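Local coordinates for sister chromatid cohesion protein (Chaetomium thermophilum, PDB 5T8V), which probably acts in loading cohesin onto chromatin, this chain being the C-terminal HEAT-repeat part of a longer SCC2/Nipped-B family protein, at residues A[216-219]-A[220-224]; A[486-489]-A[490-494]. All blocks are in the same frame, centred on the assembly; numbering follows the deposited sequence.

Contact 1. Residues A[216-219]-A[220-224]; sequences TSET and VTNAL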
ATOM      1  N   THR A 216       7.476 -51.581  28.922  1.00 39.96           N
ATOM      2  CA  THR A 216       6.096 -51.559  29.375  1.00 40.42           C
ATOM      3  C   THR A 216       5.162 -51.673  28.178  1.00 41.44           C
ATOM      4  O   THR A 216       5.529 -51.361  27.042  1.00 43.47           O
ATOM      5  CB  THR A 216       5.796 -50.272  30.163  1.00 40.47           C
ATOM      6  OG1 THR A 216       4.420 -50.250  30.558  1.00 41.62           O
ATOM      7  CG2 THR A 216       6.098 -49.040  29.320  1.00 41.08           C
ATOM      8  N   SER A 217       3.937 -52.119  28.452  1.00 58.62           N
ATOM      9  CA  SER A 217       2.956 -52.308  27.394  1.00 59.78           C
ATOM     10  C   SER A 217       2.582 -50.975  26.759  1.00 56.97           C
ATOM     11  O   SER A 217       2.700 -49.912  27.371  1.00 55.06           O
ATOM     12  CB  SER A 217       1.706 -52.985  27.951  1.00 62.42           C
ATOM     13  OG  SER A 217       2.030 -54.211  28.579  1.00 64.71           O
ATOM     14  N   GLU A 218       2.124 -51.042  25.508  1.00 49.47           N
ATOM     15  CA  GLU A 218       1.648 -49.848  24.820  1.00 49.00           C
ATOM     16  C   GLU A 218       0.343 -49.328  25.413  1.00 47.34           C
ATOM     17  O   GLU A 218       0.036 -48.140  25.257  1.00 47.02           O
ATOM     18  CB  GLU A 218       1.470 -50.142  23.327  1.00 52.31           C
ATOM     19  CG  GLU A 218       0.837 -49.011  22.532  1.00 54.95           C
ATOM     20  CD  GLU A 218       0.875 -49.257  21.034  1.00 59.35           C
ATOM     21  OE1 GLU A 218       1.935 -49.023  20.413  1.00 59.14           O
ATOM     22  OE2 GLU A 218      -0.157 -49.692  20.476  1.00 62.11           O
ATOM     23  N   THR A 219      -0.426 -50.185  26.088  1.00 41.24           N
ATOM     24  CA  THR A 219      -1.644 -49.722  26.744  1.00 41.40           C
ATOM     25  C   THR A 219      -1.318 -48.902  27.987  1.00 38.85           C
ATOM     26  O   THR A 219      -2.004 -47.917  28.288  1.00 38.58           O
ATOM     27  CB  THR A 219      -2.533 -50.915  27.101  1.00 43.95           C
ATOM     28  OG1 THR A 219      -1.776 -51.876  27.848  1.00 44.81           O
ATOM     29  CG2 THR A 219      -3.077 -51.573  25.841  1.00 45.02           C
ATOM     30  N   VAL A 220      -0.265 -49.288  28.712  1.00 33.98           N
ATOM     31  CA  VAL A 220       0.175 -48.511  29.869  1.00 31.48           C
ATOM     32  C   VAL A 220       0.617 -47.121  29.432  1.00 28.58           C
ATOM     33  O   VAL A 220       0.176 -46.106  29.985  1.00 27.37           O
ATOM     34  CB  VAL A 220       1.302 -49.253  30.612  1.00 31.23           C
ATOM     35  CG1 VAL A 220       1.912 -48.374  31.703  1.00 29.89           C
ATOM     36  CG2 VAL A 220       0.775 -50.550  31.211  1.00 33.23           C
ATOM     37  N   THR A 221       1.502 -47.052  28.434  1.00 34.00           N
ATOM     38  CA  THR A 221       1.999 -45.758  27.979  1.00 32.22           C
ATOM     39  C   THR A 221       0.902 -44.938  27.316  1.00 32.51           C
ATOM     40  O   THR A 221       0.924 -43.705  27.392  1.00 32.58           O
ATOM     41  CB  THR A 221       3.168 -45.942  27.013  1.00 31.70           C
ATOM     42  OG1 THR A 221       2.734 -46.685  25.866  1.00 32.81           O
ATOM     43  CG2 THR A 221       4.309 -46.680  27.693  1.00 32.19           C
ATOM     44  N   ASN A 222      -0.059 -45.591  26.659  1.00 25.90           N
ATOM     45  CA  ASN A 222      -1.197 -44.858  26.114  1.00 26.32           C
ATOM     46  C   ASN A 222      -2.022 -44.232  27.232  1.00 26.43           C
ATOM     47  O   ASN A 222      -2.422 -43.063  27.143  1.00 25.89           O
ATOM     48  CB  ASN A 222      -2.061 -45.786  25.259  1.00 28.22           C
ATOM     49  CG  ASN A 222      -1.482 -46.015  23.871  1.00 29.22           C
ATOM     50  OD1 ASN A 222      -0.370 -45.579  23.564  1.00 29.22           O
ATOM     51  ND2 ASN A 222      -2.237 -46.703  23.025  1.00 30.54           N
ATOM     52  N   ALA A 223      -2.277 -44.992  28.299  1.00 30.89           N
ATOM     53  CA  ALA A 223      -3.019 -44.448  29.430  1.00 29.68           C
ATOM     54  C   ALA A 223      -2.263 -43.296  30.080  1.00 28.90           C
ATOM     55  O   ALA A 223      -2.863 -42.284  30.460  1.00 29.33           O
ATOM     56  CB  ALA A 223      -3.296 -45.551  30.449  1.00 29.62           C
ATOM     57  N   LEU A 224      -0.941 -43.432  30.216  1.00 25.70           N
ATOM     58  CA  LEU A 224      -0.145 -42.348  30.784  1.00 24.14           C
ATOM     59  C   LEU A 224      -0.181 -41.115  29.890  1.00 24.78           C
ATOM     60  O   LEU A 224      -0.209 -39.985  30.384  1.00 24.58           O
ATOM     61  CB  LEU A 224       1.297 -42.809  31.001  1.00 22.23           C
ATOM     62  CG  LEU A 224       1.534 -43.770  32.167  1.00 22.85           C
ATOM     63  CD1 LEU A 224       2.939 -44.353  32.103  1.00 22.37           C
ATOM     64  CD2 LEU A 224       1.310 -43.070  33.498  1.00 22.65           C
TER
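Thr221 N bonds to Ser217 O at 3.3 Å, nearly straight at 170°, and so closes the first turn of helix 218-232. Two more i to i+4 bonds follow, from Asn222 N to Glu218 O and from Ala223 N to Thr219 O, each 2.9 Å long. Ser217 holds the N-cap position, but its side chain makes no capping bond. The side chain of Thr221 turns back along the helix. Its OG1 lies between the backbone N and the carbonyl carbon (chi1 61°) and donates to Glu218 O at 3.1 Å. Glu218 O therefore accepts twice, and both donors come from the same face of the carbonyl, above its plane. This is the N-terminal start of one helix in a mainly helical HEAT-repeat protein. Before it, Thr216 folds over the turn. Its OG1 meets Val220 CB at 3.3 Å, and its CG2 meets Thr221 CG2. A valine in place of Thr221 would probably leave Glu218 O with the amide of Asn222 as its one donor from this turn. On the exposed side, Glu218 CG lies 3.8 Å from Asn222 OD1, and both side chains touch Gln271. Val220 packs on Glu149 and Ile152 of helix 149-172.

Contact 2. Residues A[486-489]-A[490-494]; sequences LSDL and AASAL
Ser492 reaches back one turn to Asp488 O with two donors. Its N gives a regular 3.0 Å helix bond to that oxygen. Its OG adds a weak bond to the same oxygen at 3.4 Å. The hydroxyl can do this because OG stands beside the backbone N, anti to the carbonyl carbon (chi1 -65°). The serine and aspartate therefore meet through a main-chain oxygen, while the Asp488 carboxylate pairs through OD2 in a salt bridge with Arg499, which follows the helix end. The three alanines lie against carbonyls of the preceding turn. Ala490 CB is 3.3 Å from Leu486 O, and Ala493 CB is equally near Leu489 O. This is the last part of helix 481-494, in the HEAT-repeat fold. Ser487 OG bonds to Ala474 O, at the end of helix 446-474, and Ala490 packs between that helix, at Val470 and Ala474, and Ile599 of helix 590-602. Leu489 has CG anti to the backbone N (chi1 -174°), which extends the side chain to Ile599 and to His502 and Met503 of helix 500-503, while Leu486 also faces helix 590-602.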
ATOM      1  N   LEU A 486      31.434 -10.587  20.244  1.00 18.36           N
ATOM      2  CA  LEU A 486      30.045 -10.618  19.809  1.00 17.05           C
ATOM      3  C   LEU A 486      29.664  -9.353  19.057  1.00 17.28           C
ATOM      4  O   LEU A 486      28.824  -9.403  18.156  1.00 16.44           O
ATOM      5  CB  LEU A 486      29.119 -10.800  21.011  1.00 16.66           C
ATOM      6  CG  LEU A 486      29.216 -12.117  21.779  1.00 16.74           C
ATOM      7  CD1 LEU A 486      28.345 -12.050  23.023  1.00 17.59           C
ATOM      8  CD2 LEU A 486      28.813 -13.294  20.903  1.00 15.19           C
ATOM      9  N   SER A 487      30.250  -8.212  19.421  1.00 18.55           N
ATOM     10  CA  SER A 487      29.910  -6.961  18.754  1.00 18.98           C
ATOM     11  C   SER A 487      30.429  -6.953  17.322  1.00 19.14           C
ATOM     12  O   SER A 487      29.691  -6.620  16.385  1.00 18.71           O
ATOM     13  CB  SER A 487      30.472  -5.777  19.541  1.00 20.51           C
ATOM     14  OG  SER A 487      30.169  -4.545  18.907  1.00 21.52           O
ATOM     15  N   ASP A 488      31.697  -7.320  17.131  1.00 19.94           N
ATOM     16  CA  ASP A 488      32.233  -7.412  15.778  1.00 20.63           C
ATOM     17  C   ASP A 488      31.477  -8.455  14.966  1.00 18.98           C
ATOM     18  O   ASP A 488      31.130  -8.221  13.800  1.00 18.94           O
ATOM     19  CB  ASP A 488      33.725  -7.744  15.827  1.00 22.60           C
ATOM     20  CG  ASP A 488      34.346  -7.859  14.447  1.00 24.91           C
ATOM     21  OD1 ASP A 488      34.488  -6.819  13.769  1.00 25.78           O
ATOM     22  OD2 ASP A 488      34.697  -8.989  14.043  1.00 25.80           O
ATOM     23  N   LEU A 489      31.192  -9.607  15.575  1.00 18.01           N
ATOM     24  CA  LEU A 489      30.493 -10.669  14.863  1.00 16.87           C
ATOM     25  C   LEU A 489      29.090 -10.234  14.463  1.00 16.00           C
ATOM     26  O   LEU A 489      28.613 -10.575  13.375  1.00 15.62           O
ATOM     27  CB  LEU A 489      30.444 -11.925  15.730  1.00 16.18           C
ATOM     28  CG  LEU A 489      29.859 -13.177  15.081  1.00 15.19           C
ATOM     29  CD1 LEU A 489      30.699 -13.614  13.892  1.00 15.88           C
ATOM     30  CD2 LEU A 489      29.757 -14.287  16.113  1.00 14.66           C
ATOM     31  N   ALA A 490      28.408  -9.483  15.332  1.00 16.68           N
ATOM     32  CA  ALA A 490      27.086  -8.970  14.994  1.00 15.93           C
ATOM     33  C   ALA A 490      27.172  -7.952  13.869  1.00 18.09           C
ATOM     34  O   ALA A 490      26.346  -7.964  12.947  1.00 18.43           O
ATOM     35  CB  ALA A 490      26.432  -8.345  16.224  1.00 15.34           C
ATOM     36  N   ALA A 491      28.161  -7.058  13.931  1.00 25.14           N
ATOM     37  CA  ALA A 491      28.391  -6.136  12.825  1.00 26.93           C
ATOM     38  C   ALA A 491      28.518  -6.889  11.510  1.00 28.71           C
ATOM     39  O   ALA A 491      27.936  -6.487  10.496  1.00 29.79           O
ATOM     40  CB  ALA A 491      29.647  -5.305  13.088  1.00 27.84           C
ATOM     41  N   SER A 492      29.268  -7.995  11.509  1.00 27.04           N
ATOM     42  CA  SER A 492      29.431  -8.769  10.283  1.00 27.52           C
ATOM     43  C   SER A 492      28.139  -9.474   9.890  1.00 28.02           C
ATOM     44  O   SER A 492      27.834  -9.601   8.700  1.00 28.50           O
ATOM     45  CB  SER A 492      30.556  -9.789  10.454  1.00 27.66           C
ATOM     46  OG  SER A 492      31.804  -9.148  10.641  1.00 30.02           O
ATOM     47  N   ALA A 493      27.364  -9.934  10.873  1.00 32.01           N
ATOM     48  CA  ALA A 493      26.209 -10.777  10.583  1.00 31.92           C
ATOM     49  C   ALA A 493      25.008  -9.973  10.106  1.00 32.68           C
ATOM     50  O   ALA A 493      24.191 -10.493   9.339  1.00 31.37           O
ATOM     51  CB  ALA A 493      25.828 -11.590  11.821  1.00 30.69           C
ATOM     52  N   LEU A 494      24.871  -8.720  10.547  1.00 27.59           N
ATOM     53  CA  LEU A 494      23.760  -7.901  10.076  1.00 30.77           C
ATOM     54  C   LEU A 494      23.826  -7.732   8.563  1.00 35.79           C
ATOM     55  O   LEU A 494      22.844  -7.981   7.854  1.00 35.49           O
ATOM     56  CB  LEU A 494      23.766  -6.550  10.791  1.00 30.08           C
ATOM     57  CG  LEU A 494      23.225  -6.627  12.222  1.00 27.65           C
ATOM     58  CD1 LEU A 494      23.567  -5.371  13.003  1.00 28.42           C
ATOM     59  CD2 LEU A 494      21.719  -6.854  12.211  1.00 26.37           C
TER

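How the contacts relate
Each contact is local to one helix, and the two lie on different helices. Contact 1 opens helix 218-232, whereas contact 2 lies in the closing part of helix 481-494. Their centres are about 50 Å apart and they do not touch. Contact 1 is only partly buried and lies farther from the centre of the chain, about 55 Å against 33 Å. Contact 2 is mostly buried. Contact 1 mixes a polar, exposed side, with Glu218 and Asn222, with buried Val220 and Thr221, and the threonine hydroxyl adds a second bond to a backbone carbonyl. In contact 2, Ala490 and leucines pack on neighbouring helices, while exposed Asp488 makes a salt bridge and the serine hydroxyl adds only a weak bond.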